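Local coordinates for protein glycosyl hydrolase (Bacteroides ovatus, PDB 3QC2) that is of unknown function but belongs to a glycosyl hydrolase family and probably folds as a five-bladed beta-propeller, at residues V25-S30 with D344-V349; I46-N51 with V67-E72; G182-E187 with Y202-G207; K333-L338 with V351-R356. One frame throughout, in Å; residues are numbered along the deposited sequence.

Interaction 1: V25-S30 with D344-V349; sequences VNPVIS and DSKVGV
A classic beta bulge, with Val-28 and Ile-29 both facing Val-347, joins the loop 25-30 to the outer edge of strand 346-352 in the last hairpin of the fold. The N of Val-28 gives a bent hydrogen bond to Val-347 O (3.0 Å, 134° at the hydrogen), while the N of Val-347 returns a straighter one to Ile-29 O at 2.9 Å. Beyond the bulge the cis peptide before Pro-27 turns the chain, and the amide of Asn-26 takes over the pairing, gripping both polar backbone atoms of Val-349. Its CG lies beside the backbone N (chi1 -73°), which directs the amide to the strand. Apolar branches add to this: Val-28 CG2 meets Val-347 CG1 at 3.6 Å, and Val-28 CG1 meets Val-349 CG1 at 3.5 Å, the latter two side chains crossing at about a right angle. Pro-27 and the aliphatic part of Lys-346 run side by side, CG to CD 3.7 Å. Ile-29 is buried against Val-67 and Tyr-69. Asn-26 ND2 meets Val-349 O at 2.9 Å within the plane of the amide, and Asn-26 OD1 accepts from Val-349 N at 2.9 Å.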
loop_
_atom_site.group_PDB
_atom_site.type_symbol
_atom_site.label_atom_id
_atom_site.label_comp_id
_atom_site.label_asym_id
_atom_site.label_seq_id
_atom_site.Cartn_x
_atom_site.Cartn_y
_atom_site.Cartn_z
ATOM N N VAL A 25 4.703 4.896 20.791
ATOM C CA VAL A 25 4.816 3.677 20.003
ATOM C C VAL A 25 5.533 3.910 18.662
ATOM O O VAL A 25 6.293 3.048 18.193
ATOM C CB VAL A 25 3.399 3.080 19.754
ATOM C CG1 VAL A 25 3.386 2.150 18.562
ATOM C CG2 VAL A 25 2.898 2.391 21.016
ATOM N N ASN A 26 5.296 5.072 18.055
ATOM C CA ASN A 26 5.862 5.380 16.745
ATOM C C ASN A 26 7.233 6.042 16.777
ATOM O O ASN A 26 7.531 6.809 17.681
ATOM C CB ASN A 26 4.892 6.245 15.940
ATOM C CG ASN A 26 3.696 5.466 15.441
ATOM O OD1 ASN A 26 3.854 4.446 14.755
ATOM N ND2 ASN A 26 2.488 5.952 15.747
ATOM N N PRO A 27 8.083 5.734 15.779
ATOM C CA PRO A 27 7.841 4.797 14.651
ATOM C C PRO A 27 7.961 3.338 15.113
ATOM O O PRO A 27 8.805 3.034 15.973
ATOM C CB PRO A 27 8.954 5.143 13.668
ATOM C CG PRO A 27 10.069 5.661 14.529
ATOM C CD PRO A 27 9.438 6.326 15.724
ATOM N N VAL A 28 7.130 2.451 14.558
ATOM C CA VAL A 28 7.149 1.022 14.960
ATOM C C VAL A 28 8.327 0.231 14.348
ATOM O O VAL A 28 8.802 -0.753 14.936
ATOM C CB VAL A 28 5.813 0.310 14.631
ATOM C CG1 VAL A 28 4.677 0.958 15.395
ATOM C CG2 VAL A 28 5.538 0.320 13.122
ATOM N N ILE A 29 8.780 0.656 13.171
ATOM C CA ILE A 29 9.896 0.005 12.480
ATOM C C ILE A 29 10.788 1.072 11.860
ATOM O O ILE A 29 10.327 1.879 11.064
ATOM C CB ILE A 29 9.398 -0.968 11.390
ATOM C CG1 ILE A 29 8.584 -2.116 12.031
ATOM C CG2 ILE A 29 10.551 -1.530 10.614
ATOM C CD1 ILE A 29 7.943 -3.054 11.034
ATOM N N SER A 30 12.068 1.064 12.247
ATOM C CA SER A 30 13.052 2.000 11.738
ATOM C C SER A 30 14.246 1.245 11.171
ATOM O O SER A 30 14.421 0.042 11.452
ATOM C CB SER A 30 13.520 2.929 12.858
ATOM O OG SER A 30 12.450 3.686 13.351
ATOM N N ASP A 344 9.235 8.315 3.708
ATOM C CA ASP A 344 9.969 7.304 2.937
ATOM C C ASP A 344 11.155 6.677 3.713
ATOM O O ASP A 344 12.132 6.259 3.097
ATOM C CB ASP A 344 10.495 7.896 1.600
ATOM C CG ASP A 344 9.402 8.108 0.569
ATOM O OD1 ASP A 344 8.200 7.855 0.858
ATOM O OD2 ASP A 344 9.755 8.524 -0.548
ATOM N N SER A 345 11.070 6.606 5.047
ATOM C CA SER A 345 12.178 6.047 5.825
ATOM C C SER A 345 11.800 5.195 7.059
ATOM O O SER A 345 12.607 4.417 7.509
ATOM C CB SER A 345 13.124 7.163 6.240
ATOM O OG SER A 345 12.502 8.018 7.144
ATOM N N LYS A 346 10.583 5.348 7.583
ATOM C CA LYS A 346 10.121 4.581 8.769
ATOM C C LYS A 346 8.679 4.069 8.569
ATOM O O LYS A 346 8.000 4.464 7.619
ATOM C CB LYS A 346 10.196 5.457 10.020
ATOM C CG LYS A 346 11.558 6.121 10.214
ATOM C CD LYS A 346 11.632 6.913 11.469
ATOM C CE LYS A 346 12.891 7.813 11.485
ATOM N NZ LYS A 346 14.153 7.027 11.385
ATOM N N VAL A 347 8.238 3.166 9.445
ATOM C CA VAL A 347 6.858 2.647 9.408
ATOM C C VAL A 347 6.114 3.143 10.628
ATOM O O VAL A 347 6.649 3.138 11.723
ATOM C CB VAL A 347 6.798 1.105 9.405
ATOM C CG1 VAL A 347 5.331 0.614 9.507
ATOM C CG2 VAL A 347 7.464 0.549 8.176
ATOM N N GLY A 348 4.883 3.573 10.432
ATOM C CA GLY A 348 4.065 4.051 11.519
ATOM C C GLY A 348 2.758 3.318 11.591
ATOM O O GLY A 348 2.344 2.660 10.622
ATOM N N VAL A 349 2.103 3.426 12.744
ATOM C CA VAL A 349 0.791 2.825 12.967
ATOM C C VAL A 349 -0.161 3.863 13.582
ATOM O O VAL A 349 0.264 4.755 14.313
ATOM C CB VAL A 349 0.870 1.607 13.907
ATOM C CG1 VAL A 349 1.310 2.043 15.339
ATOM C CG2 VAL A 349 -0.480 0.859 13.951
#

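Interaction 2: I46-N51 with V67-E72; sequences IAWESN and VLYRAE
Glu-49 and Tyr-69 both hold CG between backbone N and carbonyl carbon (chi1 57° and 56°), and the glutamate then runs out extended, which brings its carboxylate to the phenol. Tyr-69 OH donates to Glu-49 OE1 at 2.7 Å on the syn side, and the carboxylate lies nearly coplanar with the ring, so that OE1 comes in at the ring edge. Arg-99 joins this pair from outside, forming a salt bridge with Glu-49 OE1 and a hydrogen bond with Tyr-69 OH; OE1 is thus shared by the phenol and the arginine. Trp-48 packs beside the pair, its side chain crossing that of Tyr-69 at about a right angle: its CH2 is 3.6 Å from Tyr-69 OH, its CZ3 is 3.6 Å from Ala-71 CB, and Glu-49 CG sits over the centre of the indole face. The indole NE1 is satisfied by Lys-101 O. A water lies 2.6 Å from Trp-48 O and 3.1 Å from Ala-71 O. Further along, the N of Asn-51 donates to Glu-72 O at 3.1 Å. The loop 46-51 thus packs against the C-terminal end of strand 64-72, which is flanked by strands 52-61 and 84-91, while Arg-70 forms salt bridges with Glu-122 and Asp-123.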
loop_
_atom_site.group_PDB
_atom_site.type_symbol
_atom_site.label_atom_id
_atom_site.label_comp_id
_atom_site.label_asym_id
_atom_site.label_seq_id
_atom_site.Cartn_x
_atom_site.Cartn_y
_atom_site.Cartn_z
ATOM N N ILE A 46 25.174 -7.689 2.668
ATOM C CA ILE A 46 24.794 -6.275 2.654
ATOM C C ILE A 46 23.839 -5.910 3.800
ATOM O O ILE A 46 23.028 -6.742 4.246
ATOM C CB ILE A 46 24.110 -5.860 1.308
ATOM C CG1 ILE A 46 22.830 -6.676 1.066
ATOM C CG2 ILE A 46 25.088 -6.008 0.125
ATOM C CD1 ILE A 46 22.097 -6.254 -0.145
ATOM N N ALA A 47 23.942 -4.654 4.257
ATOM C CA ALA A 47 23.070 -4.117 5.293
ATOM C C ALA A 47 21.758 -3.724 4.618
ATOM O O ALA A 47 21.459 -2.538 4.423
ATOM C CB ALA A 47 23.716 -2.920 5.971
ATOM N N TRP A 48 20.984 -4.749 4.293
ATOM C CA TRP A 48 19.723 -4.642 3.546
ATOM C C TRP A 48 18.602 -3.685 4.092
ATOM O O TRP A 48 17.669 -3.353 3.351
ATOM C CB TRP A 48 19.136 -6.053 3.378
ATOM C CG TRP A 48 18.647 -6.657 4.671
ATOM C CD1 TRP A 48 19.401 -7.246 5.641
ATOM C CD2 TRP A 48 17.293 -6.732 5.114
ATOM N NE1 TRP A 48 18.601 -7.671 6.667
ATOM C CE2 TRP A 48 17.299 -7.372 6.366
ATOM C CE3 TRP A 48 16.075 -6.321 4.573
ATOM C CZ2 TRP A 48 16.121 -7.615 7.093
ATOM C CZ3 TRP A 48 14.904 -6.561 5.297
ATOM C CH2 TRP A 48 14.941 -7.202 6.540
ATOM N N GLU A 49 18.685 -3.278 5.354
ATOM C CA GLU A 49 17.661 -2.402 5.948
ATOM C C GLU A 49 18.281 -1.251 6.755
ATOM O O GLU A 49 17.697 -0.779 7.738
ATOM C CB GLU A 49 16.710 -3.240 6.837
ATOM C CG GLU A 49 17.421 -4.042 7.963
ATOM C CD GLU A 49 16.442 -4.828 8.893
ATOM O OE1 GLU A 49 15.224 -4.683 8.750
ATOM O OE2 GLU A 49 16.924 -5.578 9.778
ATOM N N SER A 50 19.443 -0.783 6.307
ATOM C CA SER A 50 20.202 0.258 7.011
ATOM C C SER A 50 19.804 1.691 6.696
ATOM O O SER A 50 20.076 2.587 7.487
ATOM C CB SER A 50 21.700 0.081 6.722
ATOM O OG SER A 50 21.956 0.110 5.328
ATOM N N ASN A 51 19.156 1.914 5.556
ATOM C CA ASN A 51 18.801 3.268 5.145
ATOM C C ASN A 51 17.330 3.613 5.369
ATOM O O ASN A 51 17.018 4.664 5.907
ATOM C CB ASN A 51 19.148 3.462 3.658
ATOM C CG ASN A 51 19.199 4.942 3.247
ATOM O OD1 ASN A 51 20.013 5.716 3.765
ATOM N ND2 ASN A 51 18.348 5.326 2.290
ATOM N N VAL A 67 3.609 -7.889 9.411
ATOM C CA VAL A 67 3.918 -6.807 8.525
ATOM C C VAL A 67 5.124 -7.161 7.667
ATOM O O VAL A 67 6.099 -7.707 8.163
ATOM C CB VAL A 67 4.228 -5.486 9.314
ATOM C CG1 VAL A 67 5.041 -4.513 8.466
ATOM C CG2 VAL A 67 2.929 -4.834 9.826
ATOM N N LEU A 68 5.013 -6.898 6.367
ATOM C CA LEU A 68 6.141 -7.005 5.453
ATOM C C LEU A 68 6.475 -5.581 5.064
ATOM O O LEU A 68 5.645 -4.884 4.472
ATOM C CB LEU A 68 5.850 -7.851 4.221
ATOM C CG LEU A 68 6.092 -9.357 4.398
ATOM C CD1 LEU A 68 5.107 -9.946 5.332
ATOM C CD2 LEU A 68 6.025 -10.039 3.045
ATOM N N TYR A 69 7.686 -5.146 5.405
ATOM C CA TYR A 69 8.104 -3.777 5.152
ATOM C C TYR A 69 9.160 -3.667 4.067
ATOM O O TYR A 69 10.055 -4.509 3.968
ATOM C CB TYR A 69 8.615 -3.124 6.452
ATOM C CG TYR A 69 9.754 -3.874 7.166
ATOM C CD1 TYR A 69 9.481 -4.875 8.094
ATOM C CD2 TYR A 69 11.086 -3.557 6.920
ATOM C CE1 TYR A 69 10.526 -5.561 8.765
ATOM C CE2 TYR A 69 12.131 -4.231 7.574
ATOM C CZ TYR A 69 11.838 -5.229 8.500
ATOM O OH TYR A 69 12.848 -5.885 9.145
ATOM N N ARG A 70 9.031 -2.620 3.240
ATOM C CA ARG A 70 10.002 -2.323 2.208
ATOM C C ARG A 70 11.261 -1.822 2.885
ATOM O O ARG A 70 11.220 -0.839 3.603
ATOM C CB ARG A 70 9.467 -1.245 1.262
ATOM C CG ARG A 70 10.483 -0.725 0.252
ATOM C CD ARG A 70 9.870 0.319 -0.668
ATOM N NE ARG A 70 10.864 0.910 -1.557
ATOM C CZ ARG A 70 10.609 1.855 -2.471
ATOM N NH1 ARG A 70 9.367 2.334 -2.641
ATOM N NH2 ARG A 70 11.605 2.327 -3.229
ATOM N N ALA A 71 12.380 -2.501 2.649
ATOM C CA ALA A 71 13.661 -2.131 3.241
ATOM C C ALA A 71 14.692 -1.861 2.157
ATOM O O ALA A 71 14.745 -2.575 1.147
ATOM C CB ALA A 71 14.142 -3.225 4.143
ATOM N N GLU A 72 15.523 -0.836 2.373
ATOM C CA GLU A 72 16.571 -0.464 1.412
ATOM C C GLU A 72 17.924 -0.250 2.052
ATOM O O GLU A 72 18.030 0.274 3.172
ATOM C CB GLU A 72 16.200 0.834 0.679
ATOM C CG GLU A 72 15.076 0.718 -0.324
ATOM C CD GLU A 72 14.710 2.064 -0.945
ATOM O OE1 GLU A 72 15.051 3.114 -0.354
ATOM O OE2 GLU A 72 14.069 2.074 -2.008
HETATM O O HOH W 1 17.275 -4.335 0.995
#

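Interaction 3: G182-E187 with Y202-G207; sequences GSILTE and YFMYWG
Strands 182-187 and 202-206 run antiparallel with a marked twist, their axes 139° apart in direction and 4.5 Å apart at the closest. Ser-183 and Tyr-205 form the hydrogen-bonded pair: Ser-183 N to Tyr-205 O is 2.7 Å, whereas Tyr-205 N reaches Ser-183 O at 3.1 Å from well above its carbonyl plane. A third bond, Leu-185 N to Phe-203 O at 2.8 Å, carries the ladder past the non-hydrogen-bonded pair Ile-184 and Met-204. Gly-182 faces Trp-206 across another such pair, and the selenium of Met-204, a selenomethionine, rests 4.0 Å from Gly-182 CA. On the face of Ser-183 and Tyr-205, the tyrosine CG lies beside its backbone N (chi1 -64°), presenting the ring edge to Ser-183 O. Phe-203 CE1 sits 3.5 Å above the centre of the Tyr-205 ring, and Leu-185 CB lies at the edge of the phenyl, 4.1 Å from Phe-203 CB. The polar ends are engaged elsewhere, Ser-183 OG with Gly-251 O and Pro-252 O, Tyr-205 OH with Pro-295 O. Strand 182-189 also runs parallel to strand 247-257, consistent with the inner strands of adjacent propeller blades.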
loop_
_atom_site.group_PDB
_atom_site.type_symbol
_atom_site.label_atom_id
_atom_site.label_comp_id
_atom_site.label_asym_id
_atom_site.label_seq_id
_atom_site.Cartn_x
_atom_site.Cartn_y
_atom_site.Cartn_z
ATOM N N GLY A 182 -1.589 -2.104 -6.211
ATOM C CA GLY A 182 -2.830 -2.857 -6.414
ATOM C C GLY A 182 -3.579 -3.158 -5.112
ATOM O O GLY A 182 -3.053 -3.843 -4.233
ATOM N N SER A 183 -4.820 -2.661 -5.013
ATOM C CA SER A 183 -5.671 -2.866 -3.828
ATOM C C SER A 183 -6.817 -3.842 -4.115
ATOM O O SER A 183 -7.874 -3.449 -4.615
ATOM C CB SER A 183 -6.240 -1.534 -3.359
ATOM O OG SER A 183 -5.197 -0.649 -3.040
ATOM N N ILE A 184 -6.611 -5.113 -3.778
ATOM C CA ILE A 184 -7.626 -6.141 -4.024
ATOM C C ILE A 184 -8.856 -5.903 -3.158
ATOM O O ILE A 184 -8.744 -5.423 -2.019
ATOM C CB ILE A 184 -7.080 -7.566 -3.769
ATOM C CG1 ILE A 184 -5.927 -7.874 -4.726
ATOM C CG2 ILE A 184 -8.184 -8.613 -3.944
ATOM C CD1 ILE A 184 -5.276 -9.221 -4.477
ATOM N N LEU A 185 -10.027 -6.230 -3.702
ATOM C CA LEU A 185 -11.282 -6.058 -2.979
ATOM C C LEU A 185 -11.424 -7.128 -1.906
ATOM O O LEU A 185 -11.207 -8.312 -2.169
ATOM C CB LEU A 185 -12.465 -6.128 -3.931
ATOM C CG LEU A 185 -13.836 -5.832 -3.317
ATOM C CD1 LEU A 185 -13.901 -4.399 -2.766
ATOM C CD2 LEU A 185 -14.887 -6.046 -4.339
ATOM N N THR A 186 -11.802 -6.693 -0.703
ATOM C CA THR A 186 -11.968 -7.563 0.425
ATOM C C THR A 186 -13.233 -7.223 1.188
ATOM O O THR A 186 -13.839 -6.180 0.963
ATOM C CB THR A 186 -10.788 -7.419 1.418
ATOM O OG1 THR A 186 -10.780 -6.092 1.967
ATOM C CG2 THR A 186 -9.460 -7.697 0.729
ATOM N N GLU A 187 -13.617 -8.125 2.099
ATOM C CA GLU A 187 -14.773 -7.941 2.970
ATOM C C GLU A 187 -14.511 -8.619 4.321
ATOM O O GLU A 187 -13.821 -9.635 4.395
ATOM C CB GLU A 187 -16.040 -8.527 2.342
ATOM C CG GLU A 187 -17.315 -8.313 3.220
ATOM C CD GLU A 187 -18.601 -8.864 2.604
ATOM O OE1 GLU A 187 -18.528 -9.665 1.635
ATOM O OE2 GLU A 187 -19.692 -8.497 3.112
ATOM N N TYR A 202 -12.725 -12.061 -9.122
ATOM C CA TYR A 202 -11.971 -11.322 -8.132
ATOM C C TYR A 202 -11.815 -9.903 -8.703
ATOM O O TYR A 202 -11.818 -9.730 -9.930
ATOM C CB TYR A 202 -10.613 -11.982 -7.864
ATOM C CG TYR A 202 -10.719 -13.377 -7.235
ATOM C CD1 TYR A 202 -11.054 -13.527 -5.888
ATOM C CD2 TYR A 202 -10.476 -14.540 -7.991
ATOM C CE1 TYR A 202 -11.154 -14.796 -5.294
ATOM C CE2 TYR A 202 -10.568 -15.825 -7.409
ATOM C CZ TYR A 202 -10.910 -15.945 -6.056
ATOM O OH TYR A 202 -11.011 -17.202 -5.457
ATOM N N PHE A 203 -11.689 -8.900 -7.825
ATOM C CA PHE A 203 -11.608 -7.493 -8.258
ATOM C C PHE A 203 -10.482 -6.730 -7.562
ATOM O O PHE A 203 -10.163 -6.982 -6.397
ATOM C CB PHE A 203 -12.949 -6.789 -7.995
ATOM C CG PHE A 203 -13.039 -5.409 -8.582
ATOM C CD1 PHE A 203 -12.636 -4.309 -7.861
ATOM C CD2 PHE A 203 -13.543 -5.219 -9.869
ATOM C CE1 PHE A 203 -12.706 -3.001 -8.417
ATOM C CE2 PHE A 203 -13.621 -3.921 -10.435
ATOM C CZ PHE A 203 -13.199 -2.818 -9.701
HETATM N N MSE A 204 -9.911 -5.766 -8.286
HETATM C CA MSE A 204 -8.822 -4.973 -7.793
HETATM C C MSE A 204 -8.844 -3.543 -8.345
HETATM O O MSE A 204 -9.127 -3.334 -9.522
HETATM C CB MSE A 204 -7.493 -5.644 -8.214
HETATM C CG MSE A 204 -6.260 -4.852 -7.937
HETATM SE SE MSE A 204 -4.632 -5.773 -8.453
HETATM C CE MSE A 204 -4.784 -5.768 -10.399
ATOM N N TYR A 205 -8.552 -2.573 -7.468
ATOM C CA TYR A 205 -8.356 -1.196 -7.864
ATOM C C TYR A 205 -6.852 -1.059 -7.920
ATOM O O TYR A 205 -6.157 -1.608 -7.064
ATOM C CB TYR A 205 -8.883 -0.218 -6.823
ATOM C CG TYR A 205 -10.344 -0.267 -6.596
ATOM C CD1 TYR A 205 -11.204 0.465 -7.386
ATOM C CD2 TYR A 205 -10.886 -1.030 -5.561
ATOM C CE1 TYR A 205 -12.567 0.435 -7.172
ATOM C CE2 TYR A 205 -12.256 -1.066 -5.340
ATOM C CZ TYR A 205 -13.086 -0.332 -6.146
ATOM O OH TYR A 205 -14.428 -0.358 -5.953
ATOM N N TRP A 206 -6.333 -0.345 -8.908
ATOM C CA TRP A 206 -4.886 -0.169 -9.016
ATOM C C TRP A 206 -4.521 1.129 -9.707
ATOM O O TRP A 206 -5.357 1.729 -10.398
ATOM C CB TRP A 206 -4.258 -1.342 -9.788
ATOM C CG TRP A 206 -4.662 -1.399 -11.252
ATOM C CD1 TRP A 206 -5.756 -2.016 -11.772
ATOM C CD2 TRP A 206 -3.965 -0.825 -12.359
ATOM N NE1 TRP A 206 -5.793 -1.857 -13.131
ATOM C CE2 TRP A 206 -4.706 -1.128 -13.520
ATOM C CE3 TRP A 206 -2.793 -0.074 -12.484
ATOM C CZ2 TRP A 206 -4.310 -0.706 -14.804
ATOM C CZ3 TRP A 206 -2.396 0.353 -13.769
ATOM C CH2 TRP A 206 -3.157 0.032 -14.904
ATOM N N GLY A 207 -3.269 1.554 -9.522
ATOM C CA GLY A 207 -2.746 2.744 -10.183
ATOM C C GLY A 207 -2.159 3.801 -9.277
ATOM O O GLY A 207 -2.433 3.834 -8.053
#

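Interaction 4: K333-L338 with V351-R356; sequences KNKWYL and VYDPKR
Val-351 packs onto the ring of Tyr-337 at the apolar centre of this hairpin: its CG1 stands over the ring face as a CH-pi contact, 4.2 Å from the centroid, and CG2 lies 3.8 Å from CE2. The valine achieves this with CG1 anti to the backbone N (chi1 -171°) and CG2 beside that N, which sets CG1 over the ring and CG2 against its CD2-CE2 side. On the opposite face of the sheet Trp-336 and Tyr-352 point the same way, their planes only 15° apart, but the centres of the five-membered indole ring and the phenol ring are displaced 5.7 Å, with little overlap; Trp-336 CD1 meets Tyr-352 CD2 at 3.6 Å. Pro-354 CG adds to this at the edge of the indole, and Phe-16 and Tyr-331 pack against the same indole from elsewhere. Between the two faces the backbones pair, with Trp-336 N to Tyr-352 O at 2.7 Å and Tyr-352 N to Trp-336 O at 2.8 Å. The strand then ends in a type I turn from Asp-353 to Arg-356, where Asp-353 OD1 accepts from Lys-355 N in an Asx turn. The extended chain of Lys-335 brings CE to 3.6 Å from Asp-353 OD2, while NZ stays 4.2 Å away. That charge attraction is therefore probably loose, and the contact rests chiefly on the ladder and the apolar faces.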
loop_
_atom_site.group_PDB
_atom_site.type_symbol
_atom_site.label_atom_id
_atom_site.label_comp_id
_atom_site.label_asym_id
_atom_site.label_seq_id
_atom_site.Cartn_x
_atom_site.Cartn_y
_atom_site.Cartn_z
ATOM N N LYS A 333 -8.709 -7.542 17.009
ATOM C CA LYS A 333 -9.307 -7.309 18.328
ATOM C C LYS A 333 -10.310 -6.150 18.298
ATOM O O LYS A 333 -10.240 -5.231 19.108
ATOM C CB LYS A 333 -8.212 -7.080 19.383
ATOM C CG LYS A 333 -7.384 -8.343 19.667
ATOM C CD LYS A 333 -6.317 -8.102 20.726
ATOM C CE LYS A 333 -5.716 -9.441 21.225
ATOM N NZ LYS A 333 -4.614 -9.244 22.245
ATOM N N ASN A 334 -11.227 -6.216 17.321
ATOM C CA ASN A 334 -12.317 -5.230 17.132
ATOM C C ASN A 334 -11.890 -3.755 16.835
ATOM O O ASN A 334 -12.684 -2.829 17.020
ATOM C CB ASN A 334 -13.287 -5.294 18.323
ATOM C CG ASN A 334 -13.854 -6.702 18.535
ATOM O OD1 ASN A 334 -14.043 -7.464 17.572
ATOM N ND2 ASN A 334 -14.122 -7.048 19.782
ATOM N N LYS A 335 -10.655 -3.565 16.365
ATOM C CA LYS A 335 -10.144 -2.224 15.998
ATOM C C LYS A 335 -9.386 -2.325 14.701
ATOM O O LYS A 335 -8.936 -3.408 14.325
ATOM C CB LYS A 335 -9.227 -1.647 17.079
ATOM C CG LYS A 335 -9.913 -1.368 18.417
ATOM C CD LYS A 335 -8.929 -0.737 19.418
ATOM C CE LYS A 335 -9.509 -0.691 20.842
ATOM N NZ LYS A 335 -8.540 -0.107 21.824
ATOM N N TRP A 336 -9.249 -1.196 14.009
ATOM C CA TRP A 336 -8.527 -1.151 12.737
ATOM C C TRP A 336 -7.126 -0.534 12.896
ATOM O O TRP A 336 -6.976 0.607 13.358
ATOM C CB TRP A 336 -9.317 -0.373 11.691
ATOM C CG TRP A 336 -10.519 -1.092 11.144
ATOM C CD1 TRP A 336 -11.815 -0.953 11.546
ATOM C CD2 TRP A 336 -10.532 -2.038 10.080
ATOM N NE1 TRP A 336 -12.630 -1.754 10.803
ATOM C CE2 TRP A 336 -11.870 -2.435 9.893
ATOM C CE3 TRP A 336 -9.541 -2.596 9.264
ATOM C CZ2 TRP A 336 -12.249 -3.362 8.916
ATOM C CZ3 TRP A 336 -9.917 -3.523 8.288
ATOM C CH2 TRP A 336 -11.260 -3.890 8.124
ATOM N N TYR A 337 -6.117 -1.293 12.485
ATOM C CA TYR A 337 -4.727 -0.870 12.559
ATOM C C TYR A 337 -4.224 -0.461 11.172
ATOM O O TYR A 337 -4.148 -1.284 10.267
ATOM C CB TYR A 337 -3.880 -2.008 13.143
ATOM C CG TYR A 337 -4.192 -2.244 14.598
ATOM C CD1 TYR A 337 -5.376 -2.874 14.987
ATOM C CD2 TYR A 337 -3.327 -1.810 15.590
ATOM C CE1 TYR A 337 -5.673 -3.069 16.316
ATOM C CE2 TYR A 337 -3.621 -2.005 16.929
ATOM C CZ TYR A 337 -4.794 -2.638 17.284
ATOM O OH TYR A 337 -5.087 -2.833 18.605
ATOM N N LEU A 338 -3.898 0.824 11.019
ATOM C CA LEU A 338 -3.420 1.367 9.739
ATOM C C LEU A 338 -1.914 1.499 9.770
ATOM O O LEU A 338 -1.370 2.189 10.638
ATOM C CB LEU A 338 -4.048 2.743 9.483
ATOM C CG LEU A 338 -3.752 3.406 8.139
ATOM C CD1 LEU A 338 -4.257 2.529 6.986
ATOM C CD2 LEU A 338 -4.376 4.771 8.075
ATOM N N VAL A 351 -4.526 3.888 14.924
ATOM C CA VAL A 351 -5.609 2.956 15.229
ATOM C C VAL A 351 -6.998 3.586 15.267
ATOM O O VAL A 351 -7.227 4.568 15.983
ATOM C CB VAL A 351 -5.353 2.293 16.625
ATOM C CG1 VAL A 351 -6.346 1.164 16.874
ATOM C CG2 VAL A 351 -3.919 1.786 16.718
ATOM N N TYR A 352 -7.921 2.996 14.505
ATOM C CA TYR A 352 -9.320 3.420 14.483
ATOM C C TYR A 352 -10.177 2.400 15.257
ATOM O O TYR A 352 -10.144 1.198 14.980
ATOM C CB TYR A 352 -9.808 3.610 13.034
ATOM C CG TYR A 352 -11.308 3.553 12.845
ATOM C CD1 TYR A 352 -12.156 4.463 13.489
ATOM C CD2 TYR A 352 -11.878 2.616 11.978
ATOM C CE1 TYR A 352 -13.566 4.415 13.302
ATOM C CE2 TYR A 352 -13.272 2.554 11.773
ATOM C CZ TYR A 352 -14.112 3.456 12.437
ATOM O OH TYR A 352 -15.484 3.379 12.243
ATOM N N ASP A 353 -10.923 2.917 16.235
ATOM C CA ASP A 353 -11.792 2.139 17.099
ATOM C C ASP A 353 -13.277 2.446 16.762
ATOM O O ASP A 353 -13.788 3.489 17.157
ATOM C CB ASP A 353 -11.489 2.514 18.552
ATOM C CG ASP A 353 -12.300 1.718 19.554
ATOM O OD1 ASP A 353 -13.174 0.926 19.140
ATOM O OD2 ASP A 353 -12.058 1.899 20.771
ATOM N N PRO A 354 -13.961 1.526 16.032
ATOM C CA PRO A 354 -15.374 1.710 15.625
ATOM C C PRO A 354 -16.363 2.003 16.765
ATOM O O PRO A 354 -17.360 2.685 16.539
ATOM C CB PRO A 354 -15.722 0.371 14.964
ATOM C CG PRO A 354 -14.457 -0.149 14.487
ATOM C CD PRO A 354 -13.405 0.289 15.465
ATOM N N LYS A 355 -16.085 1.481 17.965
ATOM C CA LYS A 355 -16.958 1.684 19.123
ATOM C C LYS A 355 -16.711 3.019 19.842
ATOM O O LYS A 355 -17.447 3.371 20.757
ATOM C CB LYS A 355 -16.800 0.521 20.121
ATOM C CG LYS A 355 -17.179 -0.846 19.548
ATOM N N ARG A 356 -15.673 3.748 19.433
ATOM C CA ARG A 356 -15.358 5.036 20.036
ATOM C C ARG A 356 -14.506 5.845 19.048
ATOM O O ARG A 356 -13.341 6.158 19.323
ATOM C CB ARG A 356 -14.614 4.815 21.350
ATOM C CG ARG A 356 -14.415 6.065 22.204
ATOM C CD ARG A 356 -13.537 5.729 23.397
ATOM N NE ARG A 356 -13.329 6.875 24.296
ATOM C CZ ARG A 356 -14.122 7.196 25.329
ATOM N NH1 ARG A 356 -15.219 6.473 25.623
ATOM N NH2 ARG A 356 -13.824 8.256 26.073
HETATM O O HOH W 2 -13.437 -1.714 19.032
#

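Overall arrangement
From the N terminus, loop 25-30 comes first and pairs with strand 346-352, so interaction 1 closes the longest loop, spanning most of the chain. Interaction 2 closes a short loop soon afterwards, and interaction 3 another mid-chain; both lie within the span of interaction 1 and follow one another in series. Interaction 4 closes the last hairpin and crosses interaction 1, since residues 344-349 fall between its segments; both use strand 346-352. Ile-29 and Val-347 of interaction 1 pack on Tyr-69 of interaction 2, tying the last sheet to the first. Interaction 3 lies on the opposite side of the chain's centre from interactions 1 and 2, its centre about 25 Å from that of interaction 1.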